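Local coordinates for pentalenene synthase (Streptomyces chartreusis NRRL 3882, PDB 6Q4S), which probably cyclises farnesyl diphosphate to the bicyclic sesquiterpenol 7-epi-alpha-eudesmol, with magnesium as cofactor, at residues His132-Trp146 against His184-Val198. Residues are numbered along the deposited sequence; the frame is centred on the assembly and turned at random.
Sequences HGMSLTWQTRFAASW and HHSIDAGERSRGFEV
Arg141 meets Asp188 and Glu191 where the start of helix 136-161 runs nearly antiparallel to helix 183-194, the axes of their short segments 8.5 Å apart at closest approach and 155° between directions. From CB its chain passes Asp188, CG lying against both carboxylate oxygens and CD against OD1, then bends at chi3 (58°) and brings CZ to 3.5 Å from Glu191 OE2. There the grip is end-on and nearly coplanar: NH1 donates to Glu191 OE1 and NH2 to Glu191 OE2, both at 2.7 Å and on syn lone pairs. NH2 also reaches Asp188 OD1 at 2.9 Å, from above that carboxylate plane. Glu191 OE1 accepts a second bond, from Val198 N, and Arg212 forms another salt bridge with Asp188 OD1. An alanine in place of Arg141 would probably leave Glu191 without its charged mate and Asp188 dependent on Arg212.

The Trp138 indole slots in edge-first, NE1 donating in the ring plane to Asp188 O (2.9 Å), with Met134 CE and Phe142 CB toward the rim of opposite faces. Glu197 closes the N-terminal end of helix 136-161, its two syn lone pairs taking Ser135 N (2.9 Å, 174°) and Ser135 OG (2.6 Å); that same OG caps the helix by accepting from Trp138 N. Farther along, the edge of Trp146 points into the face of His185, CE3 lying 3.7 Å above the ring centre. In this all-helical terpene synthase fold, paired charges thus join two helices along a partly buried seam, Arg141 and Arg212 probably balancing both carboxylates while the bonds fix the guanidinium's rotation.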
# COMPACT_ATOMS: atom_id res chain seq x y z
N HIS A 132 -1.54 -9.48 13.03
CA HIS A 132 -0.77 -10.18 14.07
C HIS A 132 -0.14 -11.47 13.53
O HIS A 132 -0.80 -12.28 12.91
CB HIS A 132 -1.63 -10.46 15.32
CG HIS A 132 -0.85 -11.12 16.41
ND1 HIS A 132 0.08 -10.44 17.18
CD2 HIS A 132 -0.78 -12.42 16.78
CE1 HIS A 132 0.66 -11.29 18.01
NE2 HIS A 132 0.16 -12.50 17.78
N GLY A 133 1.18 -11.61 13.69
CA GLY A 133 1.87 -12.82 13.26
C GLY A 133 2.18 -12.88 11.78
O GLY A 133 2.72 -13.85 11.31
N MET A 134 1.84 -11.84 11.02
CA MET A 134 2.01 -11.88 9.59
C MET A 134 3.26 -11.12 9.21
O MET A 134 3.55 -10.10 9.78
CB MET A 134 0.74 -11.24 8.88
CG MET A 134 -0.59 -11.91 9.23
SD MET A 134 -0.61 -13.69 8.89
CE MET A 134 -0.36 -13.88 7.13
N SER A 135 3.94 -11.55 8.17
CA SER A 135 5.15 -10.92 7.72
C SER A 135 4.90 -9.49 7.14
O SER A 135 3.78 -9.15 6.77
CB SER A 135 5.80 -11.78 6.64
OG SER A 135 5.15 -11.62 5.37
N LEU A 136 5.95 -8.71 7.05
CA LEU A 136 5.91 -7.43 6.39
C LEU A 136 5.45 -7.57 4.90
O LEU A 136 4.69 -6.74 4.40
CB LEU A 136 7.28 -6.72 6.49
CG LEU A 136 7.27 -5.29 5.90
CD1 LEU A 136 6.32 -4.38 6.69
CD2 LEU A 136 8.69 -4.75 5.92
N THR A 137 5.87 -8.65 4.25
CA THR A 137 5.52 -8.94 2.87
C THR A 137 3.98 -9.07 2.76
O THR A 137 3.39 -8.51 1.86
CB THR A 137 6.25 -10.24 2.35
OG1 THR A 137 7.65 -9.99 2.26
CG2 THR A 137 5.77 -10.66 0.95
N TRP A 138 3.37 -9.82 3.67
CA TRP A 138 1.94 -10.03 3.64
C TRP A 138 1.21 -8.72 3.97
O TRP A 138 0.21 -8.38 3.30
CB TRP A 138 1.49 -11.14 4.62
CG TRP A 138 0.03 -11.34 4.58
CD1 TRP A 138 -0.64 -12.23 3.76
CD2 TRP A 138 -0.97 -10.63 5.30
NE1 TRP A 138 -1.98 -12.13 3.97
CE2 TRP A 138 -2.22 -11.18 4.92
CE3 TRP A 138 -0.95 -9.62 6.26
CZ2 TRP A 138 -3.41 -10.66 5.39
CZ3 TRP A 138 -2.14 -9.13 6.74
CH2 TRP A 138 -3.35 -9.68 6.36
N GLN A 139 1.69 -7.97 4.97
CA GLN A 139 1.05 -6.73 5.37
C GLN A 139 1.08 -5.70 4.22
O GLN A 139 0.10 -4.97 4.03
CB GLN A 139 1.70 -6.15 6.63
CG GLN A 139 1.50 -7.02 7.83
CD GLN A 139 2.20 -6.45 9.06
OE1 GLN A 139 2.00 -5.32 9.38
NE2 GLN A 139 2.98 -7.24 9.73
N THR A 140 2.16 -5.65 3.50
CA THR A 140 2.30 -4.75 2.32
C THR A 140 1.33 -5.12 1.22
O THR A 140 0.64 -4.28 0.69
CB THR A 140 3.71 -4.82 1.79
OG1 THR A 140 4.57 -4.17 2.74
CG2 THR A 140 3.86 -4.18 0.44
N ARG A 141 1.30 -6.41 0.89
CA ARG A 141 0.37 -6.93 -0.08
C ARG A 141 -1.09 -6.64 0.32
O ARG A 141 -1.85 -6.14 -0.52
CB ARG A 141 0.64 -8.42 -0.33
CG ARG A 141 -0.48 -9.14 -1.09
CD ARG A 141 0.03 -10.32 -1.92
NE ARG A 141 0.72 -11.33 -1.12
CZ ARG A 141 0.16 -12.23 -0.31
NH1 ARG A 141 0.96 -13.08 0.39
NH2 ARG A 141 -1.15 -12.29 -0.14
N PHE A 142 -1.47 -6.96 1.56
CA PHE A 142 -2.82 -6.69 2.08
C PHE A 142 -3.14 -5.20 1.97
O PHE A 142 -4.22 -4.78 1.51
CB PHE A 142 -3.03 -7.17 3.51
CG PHE A 142 -4.44 -6.86 4.01
CD1 PHE A 142 -4.75 -5.63 4.56
CD2 PHE A 142 -5.43 -7.78 3.89
CE1 PHE A 142 -6.06 -5.30 4.92
CE2 PHE A 142 -6.72 -7.51 4.30
CZ PHE A 142 -7.05 -6.26 4.82
N ALA A 143 -2.19 -4.40 2.40
CA ALA A 143 -2.41 -2.98 2.49
C ALA A 143 -2.69 -2.38 1.10
O ALA A 143 -3.55 -1.52 0.92
CB ALA A 143 -1.23 -2.29 3.13
N ALA A 144 -1.96 -2.83 0.11
CA ALA A 144 -2.22 -2.27 -1.22
C ALA A 144 -3.54 -2.84 -1.76
O ALA A 144 -4.28 -2.11 -2.34
CB ALA A 144 -1.07 -2.59 -2.14
N SER A 145 -3.82 -4.13 -1.60
CA SER A 145 -5.09 -4.70 -2.07
C SER A 145 -6.32 -3.96 -1.48
O SER A 145 -7.23 -3.52 -2.20
CB SER A 145 -5.18 -6.21 -1.73
OG SER A 145 -4.25 -7.02 -2.41
N TRP A 146 -6.32 -3.78 -0.17
CA TRP A 146 -7.36 -3.09 0.59
C TRP A 146 -7.48 -1.62 0.13
O TRP A 146 -8.58 -1.11 -0.06
CB TRP A 146 -6.95 -3.11 2.05
CG TRP A 146 -7.82 -2.38 3.06
CD1 TRP A 146 -7.43 -1.30 3.81
CD2 TRP A 146 -9.12 -2.73 3.54
NE1 TRP A 146 -8.41 -0.94 4.65
CE2 TRP A 146 -9.47 -1.77 4.52
CE3 TRP A 146 -10.07 -3.71 3.20
CZ2 TRP A 146 -10.69 -1.78 5.20
CZ3 TRP A 146 -11.28 -3.74 3.91
CH2 TRP A 146 -11.58 -2.75 4.86
N HIS A 184 -9.29 -9.23 -4.00
CA HIS A 184 -7.87 -9.44 -3.82
C HIS A 184 -7.51 -9.47 -2.31
O HIS A 184 -6.77 -10.37 -1.87
CB HIS A 184 -7.05 -8.37 -4.57
CG HIS A 184 -7.09 -8.55 -6.06
ND1 HIS A 184 -8.18 -8.21 -6.84
CD2 HIS A 184 -6.18 -9.08 -6.91
CE1 HIS A 184 -7.93 -8.53 -8.10
NE2 HIS A 184 -6.72 -9.04 -8.17
N HIS A 185 -7.97 -8.47 -1.56
CA HIS A 185 -7.64 -8.40 -0.11
C HIS A 185 -8.37 -9.53 0.63
O HIS A 185 -7.87 -10.05 1.69
CB HIS A 185 -7.95 -7.03 0.52
CG HIS A 185 -9.38 -6.65 0.50
ND1 HIS A 185 -10.32 -7.15 1.40
CD2 HIS A 185 -10.05 -5.72 -0.23
CE1 HIS A 185 -11.49 -6.61 1.16
NE2 HIS A 185 -11.34 -5.72 0.20
N SER A 186 -9.55 -9.89 0.10
CA SER A 186 -10.34 -11.02 0.69
C SER A 186 -9.58 -12.33 0.64
O SER A 186 -9.59 -13.08 1.64
CB SER A 186 -11.74 -11.10 0.09
OG SER A 186 -12.39 -9.85 0.20
N ILE A 187 -8.92 -12.59 -0.50
CA ILE A 187 -8.07 -13.75 -0.69
C ILE A 187 -6.83 -13.67 0.17
O ILE A 187 -6.47 -14.65 0.87
CB ILE A 187 -7.67 -13.95 -2.16
CG1 ILE A 187 -8.90 -14.39 -2.97
CG2 ILE A 187 -6.58 -15.02 -2.31
CD1 ILE A 187 -8.80 -14.03 -4.45
N ASP A 188 -6.22 -12.48 0.22
CA ASP A 188 -5.04 -12.26 1.07
C ASP A 188 -5.35 -12.69 2.52
O ASP A 188 -4.51 -13.27 3.16
CB ASP A 188 -4.61 -10.80 1.08
CG ASP A 188 -4.10 -10.29 -0.26
OD1 ASP A 188 -3.61 -11.06 -1.11
OD2 ASP A 188 -4.14 -9.07 -0.45
N ALA A 189 -6.54 -12.40 3.02
CA ALA A 189 -6.79 -12.68 4.40
C ALA A 189 -6.88 -14.20 4.65
O ALA A 189 -6.93 -14.60 5.82
CB ALA A 189 -8.06 -12.03 4.86
N GLY A 190 -7.00 -15.02 3.60
CA GLY A 190 -7.05 -16.45 3.78
C GLY A 190 -5.78 -16.99 4.47
O GLY A 190 -5.83 -17.94 5.26
N GLU A 191 -4.67 -16.35 4.16
CA GLU A 191 -3.36 -16.71 4.70
C GLU A 191 -3.39 -16.39 6.23
O GLU A 191 -3.02 -17.22 7.05
CB GLU A 191 -2.27 -15.90 4.00
CG GLU A 191 -1.92 -16.39 2.63
CD GLU A 191 -1.25 -15.34 1.77
OE1 GLU A 191 0.00 -15.29 1.64
OE2 GLU A 191 -2.00 -14.51 1.23
N ARG A 192 -3.92 -15.23 6.62
CA ARG A 192 -4.07 -14.93 8.05
C ARG A 192 -4.98 -15.92 8.78
O ARG A 192 -4.65 -16.30 9.90
CB ARG A 192 -4.55 -13.49 8.28
CG ARG A 192 -5.02 -13.14 9.68
CD ARG A 192 -3.81 -13.31 10.61
NE ARG A 192 -4.20 -12.84 11.93
CZ ARG A 192 -4.75 -13.63 12.85
NH1 ARG A 192 -4.99 -14.88 12.57
NH2 ARG A 192 -5.08 -13.18 14.04
N SER A 193 -6.10 -16.28 8.16
CA SER A 193 -7.11 -17.11 8.76
C SER A 193 -6.65 -18.54 9.04
O SER A 193 -7.05 -19.15 10.03
CB SER A 193 -8.32 -17.16 7.86
OG SER A 193 -9.23 -18.10 8.34
N ARG A 194 -5.81 -19.07 8.16
CA ARG A 194 -5.37 -20.42 8.20
C ARG A 194 -3.93 -20.58 8.67
O ARG A 194 -3.54 -21.67 9.02
CB ARG A 194 -5.54 -21.01 6.84
CG ARG A 194 -5.44 -22.54 6.84
CD ARG A 194 -5.68 -23.06 5.44
NE ARG A 194 -5.72 -24.51 5.42
CZ ARG A 194 -5.96 -25.25 4.35
NH1 ARG A 194 -6.21 -24.72 3.16
NH2 ARG A 194 -5.94 -26.55 4.50
N GLY A 195 -3.13 -19.52 8.64
CA GLY A 195 -1.81 -19.51 9.30
C GLY A 195 -0.74 -20.01 8.38
O GLY A 195 0.04 -20.84 8.76
N PHE A 196 -0.71 -19.51 7.15
CA PHE A 196 0.39 -19.76 6.29
C PHE A 196 0.60 -18.49 5.46
O PHE A 196 -0.20 -17.59 5.52
CB PHE A 196 0.07 -20.97 5.39
CG PHE A 196 -0.98 -20.69 4.32
CD1 PHE A 196 -2.32 -20.65 4.63
CD2 PHE A 196 -0.60 -20.40 3.03
CE1 PHE A 196 -3.28 -20.36 3.67
CE2 PHE A 196 -1.57 -20.09 2.06
CZ PHE A 196 -2.90 -20.03 2.40
N GLU A 197 1.65 -18.47 4.66
CA GLU A 197 1.89 -17.46 3.66
C GLU A 197 2.31 -18.07 2.36
O GLU A 197 3.14 -18.98 2.34
CB GLU A 197 2.93 -16.45 4.10
CG GLU A 197 2.39 -15.58 5.24
CD GLU A 197 3.29 -14.41 5.67
OE1 GLU A 197 4.15 -14.00 4.79
OE2 GLU A 197 3.08 -13.96 6.88
N VAL A 198 1.75 -17.56 1.28
CA VAL A 198 2.05 -18.09 -0.06
C VAL A 198 3.45 -17.60 -0.43
O VAL A 198 3.75 -16.43 -0.19
CB VAL A 198 1.03 -17.61 -1.13
CG1 VAL A 198 1.47 -18.04 -2.54
CG2 VAL A 198 -0.33 -18.17 -0.88
O HOH W 1 1.94 -15.88 8.92
O HOH W 2 3.98 -13.72 0.12